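Local coordinates for protein Cyp101j2 (Sphingobium yanoikuyae, PDB 5KYO) that probably hydroxylates the monoterpene 1,8-cineole, working as a haem-containing cytochrome P450 monooxygenase, at residues 220-225 and 263-268; 283-288 and 358-363; 162-167 and 174-179. All blocks are in the same frame, centred on the assembly; numbering follows the deposited sequence. Where two conformers were deposited one is given.

Interaction 1. Residues 220-225 and 263-268; sequences KQFREY and ICIQVL. With HEM (protoporphyrin IX containing Fe), chain G.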
loop_
_atom_site.group_PDB
_atom_site.type_symbol
_atom_site.label_atom_id
_atom_site.label_comp_id
_atom_site.label_asym_id
_atom_site.label_seq_id
_atom_site.Cartn_x
_atom_site.Cartn_y
_atom_site.Cartn_z
ATOM N N LYS A 220 -8.114 4.795 -20.739
ATOM C CA LYS A 220 -7.980 4.631 -22.189
ATOM C C LYS A 220 -6.542 4.912 -22.626
ATOM O O LYS A 220 -6.001 4.217 -23.495
ATOM C CB LYS A 220 -8.944 5.551 -22.942
ATOM C CG LYS A 220 -8.830 5.428 -24.473
ATOM C CD LYS A 220 -9.712 6.437 -25.188
ATOM C CE LYS A 220 -8.892 7.518 -25.892
ATOM N NZ LYS A 220 -8.024 8.294 -24.948
ATOM N N GLN A 221 -5.920 5.927 -22.025
ATOM C CA GLN A 221 -4.526 6.254 -22.346
ATOM C C GLN A 221 -3.571 5.135 -21.900
ATOM O O GLN A 221 -2.591 4.827 -22.603
ATOM C CB GLN A 221 -4.113 7.593 -21.705
ATOM C CG GLN A 221 -4.677 8.834 -22.404
ATOM C CD GLN A 221 -4.071 10.133 -21.880
ATOM O OE1 GLN A 221 -2.897 10.187 -21.523
ATOM N NE2 GLN A 221 -4.877 11.184 -21.833
ATOM N N PHE A 222 -3.852 4.543 -20.734
ATOM C CA PHE A 222 -3.133 3.355 -20.281
ATOM C C PHE A 222 -3.215 2.222 -21.311
ATOM O O PHE A 222 -2.204 1.610 -21.659
ATOM C CB PHE A 222 -3.681 2.857 -18.938
ATOM C CG PHE A 222 -2.905 3.342 -17.734
ATOM C CD1 PHE A 222 -1.521 3.339 -17.730
ATOM C CD2 PHE A 222 -3.572 3.780 -16.605
ATOM C CE1 PHE A 222 -0.800 3.767 -16.630
ATOM C CE2 PHE A 222 -2.849 4.223 -15.498
ATOM C CZ PHE A 222 -1.472 4.220 -15.517
ATOM N N ARG A 223 -4.421 1.935 -21.787
ATOM C CA ARG A 223 -4.594 0.842 -22.735
ATOM C C ARG A 223 -3.968 1.145 -24.088
ATOM O O ARG A 223 -3.403 0.252 -24.708
ATOM C CB ARG A 223 -6.069 0.514 -22.908
ATOM C CG ARG A 223 -6.704 -0.009 -21.661
ATOM C CD ARG A 223 -8.117 -0.424 -21.945
ATOM N NE ARG A 223 -8.900 -0.627 -20.742
ATOM C CZ ARG A 223 -8.809 -1.684 -19.942
ATOM N NH1 ARG A 223 -7.942 -2.655 -20.212
ATOM N NH2 ARG A 223 -9.588 -1.757 -18.861
ATOM N N GLU A 224 -4.062 2.395 -24.540
ATOM C CA GLU A 224 -3.471 2.795 -25.814
ATOM C C GLU A 224 -1.949 2.658 -25.781
ATOM O O GLU A 224 -1.296 2.396 -26.808
ATOM C CB GLU A 224 -3.881 4.229 -26.150
ATOM C CG GLU A 224 -5.325 4.328 -26.616
ATOM C CD GLU A 224 -5.779 5.759 -26.810
ATOM O OE1 GLU A 224 -5.108 6.681 -26.303
ATOM O OE2 GLU A 224 -6.809 5.962 -27.476
ATOM N N TYR A 225 -1.386 2.815 -24.593
ATOM C CA TYR A 225 0.049 2.640 -24.404
ATOM C C TYR A 225 0.447 1.159 -24.297
ATOM O O TYR A 225 1.428 0.726 -24.900
ATOM C CB TYR A 225 0.520 3.406 -23.152
ATOM C CG TYR A 225 1.982 3.154 -22.865
ATOM C CD1 TYR A 225 2.970 3.884 -23.503
ATOM C CD2 TYR A 225 2.371 2.165 -21.966
ATOM C CE1 TYR A 225 4.317 3.626 -23.263
ATOM C CE2 TYR A 225 3.696 1.909 -21.719
ATOM C CZ TYR A 225 4.669 2.636 -22.373
ATOM O OH TYR A 225 6.000 2.383 -22.106
ATOM N N ILE A 263 -4.241 -5.867 -15.297
ATOM C CA ILE A 263 -3.245 -6.340 -14.338
ATOM C C ILE A 263 -2.009 -5.436 -14.313
ATOM O O ILE A 263 -1.518 -5.086 -13.218
ATOM C CB ILE A 263 -2.825 -7.783 -14.630
ATOM C CG1 ILE A 263 -3.996 -8.739 -14.392
ATOM C CG2 ILE A 263 -1.650 -8.182 -13.757
ATOM C CD1 ILE A 263 -3.678 -10.173 -14.722
ATOM N N CYS A 264 -1.492 -5.068 -15.488
ATOM C CA CYS A 264 -0.390 -4.103 -15.577
ATOM C C CYS A 264 -0.651 -2.812 -14.792
ATOM O O CYS A 264 0.223 -2.354 -14.038
ATOM C CB CYS A 264 -0.091 -3.745 -17.026
ATOM S SG CYS A 264 0.785 -5.050 -17.928
ATOM N N ILE A 265 -1.839 -2.226 -14.979
ATOM C CA ILE A 265 -2.218 -0.989 -14.278
ATOM C C ILE A 265 -2.274 -1.219 -12.771
ATOM O O ILE A 265 -1.763 -0.418 -11.959
ATOM C CB ILE A 265 -3.605 -0.453 -14.743
ATOM C CG1 ILE A 265 -3.578 -0.037 -16.218
ATOM C CG2 ILE A 265 -4.070 0.721 -13.827
ATOM C CD1 ILE A 265 -4.991 0.178 -16.865
ATOM N N GLN A 266 -2.935 -2.305 -12.394
ATOM C CA GLN A 266 -3.105 -2.616 -10.988
ATOM C C GLN A 266 -1.760 -2.895 -10.310
ATOM O O GLN A 266 -1.554 -2.510 -9.171
ATOM C CB GLN A 266 -4.058 -3.811 -10.823
ATOM C CG GLN A 266 -5.491 -3.503 -11.258
ATOM C CD GLN A 266 -6.294 -4.752 -11.595
ATOM O OE1 GLN A 266 -5.740 -5.769 -12.007
ATOM N NE2 GLN A 266 -7.608 -4.670 -11.434
ATOM N N VAL A 267 -0.846 -3.549 -11.019
ATOM C CA VAL A 267 0.500 -3.798 -10.503
ATOM C C VAL A 267 1.334 -2.512 -10.420
ATOM O O VAL A 267 2.040 -2.292 -9.429
ATOM C CB VAL A 267 1.230 -4.859 -11.381
ATOM C CG1 VAL A 267 2.708 -4.899 -11.077
ATOM C CG2 VAL A 267 0.596 -6.235 -11.162
ATOM N N LEU A 268 1.245 -1.650 -11.433
ATOM C CA LEU A 268 1.890 -0.330 -11.375
ATOM C C LEU A 268 1.375 0.534 -10.204
ATOM O O LEU A 268 2.149 1.073 -9.387
ATOM C CB LEU A 268 1.691 0.413 -12.706
ATOM C CG LEU A 268 2.121 1.895 -12.711
ATOM C CD1 LEU A 268 3.612 2.086 -12.393
ATOM C CD2 LEU A 268 1.753 2.588 -14.016
HETATM C CHA HEM G . -2.742 -5.931 -2.546
HETATM C CHB HEM G . -0.299 -3.335 0.751
HETATM C CHC HEM G . 3.506 -3.103 -2.308
HETATM C CHD HEM G . 0.717 -4.831 -5.848
HETATM C C1A HEM G . -2.420 -5.321 -1.357
HETATM C C2A HEM G . -3.216 -5.301 -0.135
HETATM C C3A HEM G . -2.536 -4.562 0.770
HETATM C C4A HEM G . -1.292 -4.109 0.165
HETATM C CMA HEM G . -2.985 -4.279 2.226
HETATM C CAA HEM G . -4.589 -5.984 0.123
HETATM C CBA HEM G . -5.758 -5.170 -0.425
HETATM C CGA HEM G . -7.070 -5.820 -0.052
HETATM O O1A HEM G . -7.367 -5.948 1.170
HETATM O O2A HEM G . -7.840 -6.208 -0.970
HETATM C C1B HEM G . 0.965 -3.095 0.223
HETATM C C2B HEM G . 2.097 -2.495 0.925
HETATM C C3B HEM G . 3.138 -2.427 0.070
HETATM C C4B HEM G . 2.704 -2.982 -1.189
HETATM C CMB HEM G . 2.099 -2.013 2.398
HETATM C CAB HEM G . 4.585 -1.890 0.277
HETATM C CBB HEM G . 5.114 -1.477 1.432
HETATM C C1C HEM G . 3.091 -3.584 -3.524
HETATM C C2C HEM G . 3.925 -3.762 -4.698
HETATM C C3C HEM G . 3.143 -4.229 -5.682
HETATM C C4C HEM G . 1.802 -4.379 -5.148
HETATM C CMC HEM G . 5.429 -3.416 -4.726
HETATM C CAC HEM G . 3.477 -4.602 -7.136
HETATM C CBC HEM G . 4.703 -4.672 -7.657
HETATM C C1D HEM G . -0.479 -5.252 -5.313
HETATM C C2D HEM G . -1.600 -5.785 -6.070
HETATM C C3D HEM G . -2.641 -6.133 -5.031
HETATM C C4D HEM G . -2.090 -5.772 -3.752
HETATM C CMD HEM G . -1.793 -6.025 -7.592
HETATM C CAD HEM G . -4.035 -6.732 -5.322
HETATM C CBD HEM G . -4.082 -8.217 -4.962
HETATM C CGD HEM G . -5.473 -8.743 -5.269
HETATM O O1D HEM G . -5.611 -9.798 -5.939
HETATM O O2D HEM G . -6.450 -8.072 -4.850
HETATM N NA HEM G . -1.257 -4.589 -1.128
HETATM N NB HEM G . 1.386 -3.370 -1.062
HETATM N NC HEM G . 1.810 -3.980 -3.827
HETATM N ND HEM G . -0.815 -5.253 -3.967
HETATM FE FE HEM G . 0.330 -4.454 -2.440
#

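Interaction 2. Residues 283-288 and 358-363; sequences FSHLAK and LEFRLG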
loop_
_atom_site.group_PDB
_atom_site.type_symbol
_atom_site.label_atom_id
_atom_site.label_comp_id
_atom_site.label_asym_id
_atom_site.label_seq_id
_atom_site.Cartn_x
_atom_site.Cartn_y
_atom_site.Cartn_z
ATOM N N PHE A 283 11.946 6.289 6.830
ATOM C CA PHE A 283 13.029 7.265 6.966
ATOM C C PHE A 283 12.722 8.469 7.865
ATOM O O PHE A 283 13.650 9.008 8.480
ATOM C CB PHE A 283 13.504 7.723 5.581
ATOM C CG PHE A 283 14.502 6.773 4.983
ATOM C CD1 PHE A 283 14.064 5.658 4.283
ATOM C CD2 PHE A 283 15.862 6.942 5.201
ATOM C CE1 PHE A 283 14.968 4.746 3.752
ATOM C CE2 PHE A 283 16.783 6.035 4.678
ATOM C CZ PHE A 283 16.334 4.935 3.952
ATOM N N SER A 284 11.465 8.893 7.981
ATOM C CA SER A 284 11.171 9.938 8.979
ATOM C C SER A 284 11.374 9.376 10.374
ATOM O O SER A 284 11.809 10.095 11.281
ATOM C CB SER A 284 9.745 10.528 8.836
ATOM O OG SER A 284 8.714 9.560 8.982
ATOM N N HIS A 285 11.065 8.099 10.556
ATOM C CA HIS A 285 11.296 7.474 11.849
ATOM C C HIS A 285 12.783 7.391 12.207
ATOM O O HIS A 285 13.207 7.754 13.319
ATOM C CB HIS A 285 10.698 6.075 11.907
ATOM C CG HIS A 285 10.872 5.438 13.248
ATOM N ND1 HIS A 285 10.172 5.856 14.363
ATOM C CD2 HIS A 285 11.706 4.459 13.670
ATOM C CE1 HIS A 285 10.560 5.149 15.412
ATOM N NE2 HIS A 285 11.487 4.295 15.021
ATOM N N LEU A 286 13.570 6.891 11.263
ATOM C CA LEU A 286 15.002 6.806 11.428
ATOM C C LEU A 286 15.555 8.174 11.757
ATOM O O LEU A 286 16.498 8.307 12.555
ATOM C CB LEU A 286 15.657 6.255 10.152
ATOM C CG LEU A 286 15.464 4.766 9.853
ATOM C CD1 LEU A 286 15.856 4.408 8.419
ATOM C CD2 LEU A 286 16.259 3.931 10.885
ATOM N N ALA A 287 14.976 9.193 11.140
ATOM C CA ALA A 287 15.431 10.556 11.351
ATOM C C ALA A 287 15.229 10.996 12.808
ATOM O O ALA A 287 16.011 11.787 13.353
ATOM C CB ALA A 287 14.705 11.495 10.402
ATOM N N LYS A 288 14.179 10.482 13.438
ATOM C CA LYS A 288 13.859 10.864 14.816
ATOM C C LYS A 288 14.455 9.937 15.873
ATOM O O LYS A 288 14.821 10.373 16.976
ATOM C CB LYS A 288 12.345 10.914 15.010
ATOM C CG LYS A 288 11.659 12.031 14.251
ATOM C CD LYS A 288 11.942 13.383 14.876
ATOM C CE LYS A 288 11.112 14.459 14.212
ATOM N NZ LYS A 288 11.255 15.797 14.837
ATOM N N LEU A 358 3.371 0.689 19.453
ATOM C CA LEU A 358 3.957 1.927 18.961
ATOM C C LEU A 358 5.462 1.932 19.140
ATOM O O LEU A 358 6.161 2.769 18.569
ATOM C CB LEU A 358 3.360 3.139 19.680
ATOM C CG LEU A 358 1.990 3.623 19.224
ATOM C CD1 LEU A 358 1.631 4.917 19.945
ATOM C CD2 LEU A 358 1.924 3.818 17.704
ATOM N N GLU A 359 5.974 1.022 19.957
ATOM C CA GLU A 359 7.407 1.004 20.190
ATOM C C GLU A 359 8.120 0.290 19.051
ATOM O O GLU A 359 7.697 -0.781 18.614
ATOM C CB GLU A 359 7.735 0.339 21.526
ATOM C CG GLU A 359 9.219 0.284 21.809
ATOM C CD GLU A 359 9.526 -0.063 23.248
ATOM O OE1 GLU A 359 8.860 -0.961 23.809
ATOM O OE2 GLU A 359 10.437 0.572 23.817
ATOM N N PHE A 360 9.191 0.899 18.559
ATOM C CA PHE A 360 10.018 0.232 17.564
ATOM C C PHE A 360 11.083 -0.569 18.296
ATOM O O PHE A 360 11.965 -0.003 18.945
ATOM C CB PHE A 360 10.648 1.248 16.591
ATOM C CG PHE A 360 11.271 0.609 15.370
ATOM C CD1 PHE A 360 12.492 -0.035 15.465
ATOM C CD2 PHE A 360 10.628 0.655 14.136
ATOM C CE1 PHE A 360 13.088 -0.628 14.365
ATOM C CE2 PHE A 360 11.224 0.051 13.011
ATOM C CZ PHE A 360 12.453 -0.589 13.135
ATOM N N ARG A 361 10.983 -1.890 18.214
ATOM C CA ARG A 361 11.916 -2.789 18.872
ATOM C C ARG A 361 12.556 -3.791 17.916
ATOM O O ARG A 361 11.861 -4.501 17.201
ATOM C CB ARG A 361 11.203 -3.546 19.996
ATOM C CG ARG A 361 11.057 -2.738 21.279
ATOM C CD ARG A 361 10.231 -3.479 22.319
ATOM N NE ARG A 361 10.475 -4.919 22.299
ATOM C CZ ARG A 361 9.600 -5.827 22.721
ATOM N NH1 ARG A 361 8.421 -5.438 23.198
ATOM N NH2 ARG A 361 9.894 -7.122 22.669
ATOM N N LEU A 362 13.884 -3.841 17.906
ATOM C CA LEU A 362 14.595 -4.914 17.220
ATOM C C LEU A 362 14.491 -6.250 17.965
ATOM O O LEU A 362 14.687 -7.314 17.389
ATOM C CB LEU A 362 16.069 -4.547 17.037
ATOM C CG LEU A 362 16.338 -3.250 16.269
ATOM C CD1 LEU A 362 17.824 -3.110 15.960
ATOM C CD2 LEU A 362 15.513 -3.256 14.995
ATOM N N GLY A 363 14.179 -6.213 19.250
ATOM C CA GLY A 363 14.148 -7.448 20.019
ATOM C C GLY A 363 12.995 -8.416 19.765
ATOM O O GLY A 363 13.002 -9.533 20.287
#

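Interaction 3. Residues 162-167 and 174-179; sequences EGFRPK and HEFAEQ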
loop_
_atom_site.group_PDB
_atom_site.type_symbol
_atom_site.label_atom_id
_atom_site.label_comp_id
_atom_site.label_asym_id
_atom_site.label_seq_id
_atom_site.Cartn_x
_atom_site.Cartn_y
_atom_site.Cartn_z
ATOM N N GLU A 162 23.695 9.515 -4.668
ATOM C CA GLU A 162 24.921 10.240 -4.977
ATOM C C GLU A 162 24.588 11.610 -5.553
ATOM O O GLU A 162 25.360 12.567 -5.397
ATOM C CB GLU A 162 25.806 9.442 -5.928
ATOM C CG GLU A 162 26.409 8.236 -5.270
ATOM C CD GLU A 162 27.343 8.598 -4.123
ATOM O OE1 GLU A 162 27.910 9.714 -4.120
ATOM O OE2 GLU A 162 27.519 7.751 -3.228
ATOM N N GLY A 163 23.414 11.697 -6.175
ATOM C CA GLY A 163 22.902 12.936 -6.729
ATOM C C GLY A 163 22.792 14.057 -5.710
ATOM O O GLY A 163 23.323 15.142 -5.930
ATOM N N PHE A 164 22.118 13.810 -4.587
ATOM C CA PHE A 164 21.893 14.885 -3.632
ATOM C C PHE A 164 22.810 14.869 -2.410
ATOM O O PHE A 164 22.745 15.780 -1.596
ATOM C CB PHE A 164 20.421 14.919 -3.166
ATOM C CG PHE A 164 19.827 13.574 -2.773
ATOM C CD1 PHE A 164 20.248 12.902 -1.636
ATOM C CD2 PHE A 164 18.789 13.027 -3.515
ATOM C CE1 PHE A 164 19.675 11.680 -1.267
ATOM C CE2 PHE A 164 18.211 11.814 -3.160
ATOM C CZ PHE A 164 18.652 11.137 -2.040
ATOM N N ARG A 165 23.630 13.832 -2.275
ATOM C CA ARG A 165 24.530 13.713 -1.125
ATOM C C ARG A 165 25.378 14.973 -0.879
ATOM O O ARG A 165 25.483 15.426 0.274
ATOM C CB ARG A 165 25.440 12.475 -1.292
ATOM C CG ARG A 165 26.345 12.185 -0.070
ATOM C CD ARG A 165 27.230 10.960 -0.328
ATOM N NE ARG A 165 27.986 10.533 0.860
ATOM C CZ ARG A 165 29.188 10.996 1.188
ATOM N NH1 ARG A 165 29.776 11.925 0.435
ATOM N NH2 ARG A 165 29.791 10.555 2.292
ATOM N N PRO A 166 25.969 15.559 -1.939
ATOM C CA PRO A 166 26.824 16.717 -1.650
ATOM C C PRO A 166 26.058 17.961 -1.228
ATOM O O PRO A 166 26.696 18.909 -0.783
ATOM C CB PRO A 166 27.564 16.967 -2.973
ATOM C CG PRO A 166 26.803 16.244 -4.017
ATOM C CD PRO A 166 26.116 15.091 -3.338
ATOM N N LYS A 167 24.733 17.945 -1.356
ATOM C CA LYS A 167 23.901 19.094 -0.974
ATOM C C LYS A 167 23.636 19.160 0.515
ATOM O O LYS A 167 23.273 20.215 1.021
ATOM C CB LYS A 167 22.563 19.057 -1.714
ATOM C CG LYS A 167 22.693 19.147 -3.218
ATOM C CD LYS A 167 21.326 18.986 -3.891
ATOM C CE LYS A 167 21.454 18.942 -5.394
ATOM N NZ LYS A 167 20.139 18.753 -6.073
ATOM N N HIS A 174 9.966 13.664 -2.499
ATOM C CA HIS A 174 10.043 14.022 -3.917
ATOM C C HIS A 174 11.356 13.612 -4.593
ATOM O O HIS A 174 11.336 13.132 -5.738
ATOM C CB HIS A 174 9.828 15.519 -4.110
ATOM C CG HIS A 174 8.557 16.019 -3.506
ATOM N ND1 HIS A 174 7.414 15.251 -3.452
ATOM C CD2 HIS A 174 8.252 17.191 -2.901
ATOM C CE1 HIS A 174 6.454 15.937 -2.857
ATOM N NE2 HIS A 174 6.936 17.118 -2.512
ATOM N N GLU A 175 12.484 13.786 -3.896
ATOM C CA GLU A 175 13.794 13.550 -4.519
ATOM C C GLU A 175 14.270 12.106 -4.479
ATOM O O GLU A 175 15.222 11.747 -5.184
ATOM C CB GLU A 175 14.865 14.457 -3.860
ATOM C CG GLU A 175 14.618 15.961 -4.076
ATOM C CD GLU A 175 15.663 16.853 -3.391
ATOM O OE1 GLU A 175 16.857 16.746 -3.726
ATOM O OE2 GLU A 175 15.290 17.662 -2.506
ATOM N N PHE A 176 13.635 11.262 -3.671
ATOM C CA PHE A 176 14.090 9.873 -3.552
ATOM C C PHE A 176 12.935 8.873 -3.701
ATOM O O PHE A 176 12.883 8.130 -4.704
ATOM C CB PHE A 176 14.829 9.635 -2.220
ATOM C CG PHE A 176 15.423 8.261 -2.107
ATOM C CD1 PHE A 176 16.627 7.964 -2.720
ATOM C CD2 PHE A 176 14.736 7.244 -1.457
ATOM C CE1 PHE A 176 17.148 6.671 -2.662
ATOM C CE2 PHE A 176 15.255 5.968 -1.383
ATOM C CZ PHE A 176 16.467 5.680 -1.999
ATOM N N ALA A 177 12.029 8.858 -2.718
ATOM C CA ALA A 177 11.002 7.824 -2.612
ATOM C C ALA A 177 10.169 7.764 -3.877
ATOM O O ALA A 177 9.939 6.696 -4.390
ATOM C CB ALA A 177 10.099 8.063 -1.388
ATOM N N GLU A 178 9.735 8.921 -4.363
ATOM C CA GLU A 178 8.863 8.997 -5.545
ATOM C C GLU A 178 9.569 8.633 -6.855
ATOM O O GLU A 178 8.913 8.354 -7.873
ATOM C CB GLU A 178 8.258 10.398 -5.667
ATOM C CG GLU A 178 7.038 10.594 -4.763
ATOM C CD GLU A 178 6.552 12.041 -4.665
ATOM O OE1 GLU A 178 7.142 12.928 -5.315
ATOM O OE2 GLU A 178 5.565 12.285 -3.928
ATOM N N GLN A 179 10.897 8.633 -6.838
ATOM C CA GLN A 179 11.679 8.337 -8.040
ATOM C C GLN A 179 11.866 6.843 -8.296
ATOM O O GLN A 179 12.490 6.464 -9.272
ATOM C CB GLN A 179 13.052 8.997 -7.940
ATOM C CG GLN A 179 12.992 10.473 -7.633
ATOM C CD GLN A 179 12.624 11.289 -8.840
ATOM O OE1 GLN A 179 12.544 10.769 -9.953
ATOM N NE2 GLN A 179 12.386 12.576 -8.631
#

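Interaction 1. Residues 220-225 and 263-268
Phe222 reaches from helix 215-235 to Ile265 and Leu268 on helix 257-270, and its ring makes the bridge between the two. Its chi1 of -96° lies well off a staggered position and lays one ring face along Ile265, whose CG1 sits 4.1 Å from the centroid of the Phe222 ring in a CH-pi contact, displaced toward the rim. Where the side chain begins, Phe222 CB meets Ile265 CD1 at 3.6 Å; at the far side of the ring Phe222 CE1 touches Leu268 CD2 at 3.8 Å, an approach neither over the face nor at the edge. An alanine here would remove the ring and would probably leave Ile265 and Leu268 facing a gap between the helices. One residue on, Arg223 adds a polar clasp just before 263-268, with a salt bridge to Glu261 and a hydrogen bond to Asn262. Tyr225 turns to other neighbours, bonding Asp195 through its hydroxyl. Across helix 257-270, the carbonyl O of Val267 lies 3.6 Å from haem CAC. Between 220-225 and 263-268 themselves the contact is buried and wholly apolar: shape and dispersion hold it, with no hydrogen bond to dictate an exact register.

Interaction 2. Residues 283-288 and 358-363
His285 and Phe360 bring an imidazole and a benzene ring together where helix 273-288 nears its end and the chain comes back as an irregular loop. The aromatic component is loose. The two planes are inclined by 29° and the centroids of the His285 and Phe360 rings lie 5.1 Å apart, yet the rings are offset until little of one lies over the other. Both side chains extend to meet: with CG of His285 anti to its backbone N (chi1 -177°), the imidazole is carried away from the helix backbone until NE2 reaches Phe360 CB, and Phe360 is extended in the same way. Between them they span a backbone separation of 9.3 Å from His285 CA to Phe360 CA.

The van der Waals component is closer and falls on one corner of the imidazole. NE2 of His285 lies 3.5 Å from Phe360 CB, and the same NE2 is 3.7 Å from Phe360 CG. Farther along, His285 CD2 approaches Phe360 CD2 at 4.0 Å. Leu292 of helix 290-298 touches both side chains, and Phe310 meets the Phe360 ring with the planes at about 55°.

No hydrogen bond joins the two segments directly; the polar component runs to their surroundings. The loop is tied by its backbone: Arg361 N donates to Glu309, while the carbonyls of Leu358 and Glu359 accept from Arg313 and Arg364.

Sequence and position suggest the P450 pattern in which Glu309 and the later Arg of the ExxR motif lie on the K helix and Arg364 supplies the third member of the E-R-R triad. Phe360 would then be the phenylalanine of the PxxFxxxR segment, packed here against helix 273-288, which follows helix 257-270 in the chain.

Interaction 3. Residues 162-167 and 174-179
Phe164 drives the edge of its ring against the backbone of Glu175 and the side chain of Phe176, and this is the close-packed half of the contact. CE2 of Phe164 lies 3.6 Å from the carbonyl O of Glu175, near the ring plane, while CZ of Phe164 meets CD1 of Phe176 at 3.8 Å. The two phenylalanine side chains run at about a right angle to each other. With chi1 at 47°, CG of Phe164 occupies the crowded position between the backbone N and the carbonyl carbon, which turns the ring toward 174-179.

The other half is slack and polar. Glu175 OE1 comes only within 4.0 Å of Phe164 CB, its carboxylate turned 87° from the ring plane. Exposed Lys167 approaches the same group, but the 4.5 Å from its NZ to Glu175 OE1 is too long for a salt bridge; the firmer partner is Asn171, whose backbone N bonds OE2. Within 174-179, His174 ND1 donates to Glu178 OE1 at 3.0 Å, and Gln179 NE2 to the carbonyl of His174.

The packing closes a helix-strand-helix turn. Helix 149-164, probably the D helix, leads through strand 169-171, whose Cys170 touches Phe164 and Glu175, into helix 172-177. Phe176 also touches Leu160 and Ile161 of helix 149-164 and meets Trp396 of helix 382-399 in an edge-to-face (T-shaped) pair.

In the fold
The three contacts join helices and loops at different distances from the haem. Only interaction 1 borders the cofactor directly, through Gln266 and Val267 of the haem pocket. In interaction 2 the side chain of Phe360 is about 13 Å from the haem, and in interaction 3 the side chain of Phe176 is about 13 Å from the haem. Interactions 1 and 2 lie on opposite sides of the chain's centre, their centres 36 Å apart, yet successive helices 257-270 and 273-288 connect them. Interactions 2 and 3 approach to about 5 Å between nearest atoms without touching. Trp396 and Phe172 bridge that interval, each meeting both Phe283 and Phe176. Interaction 3 stays about 9 Å from interaction 1 at nearest atoms.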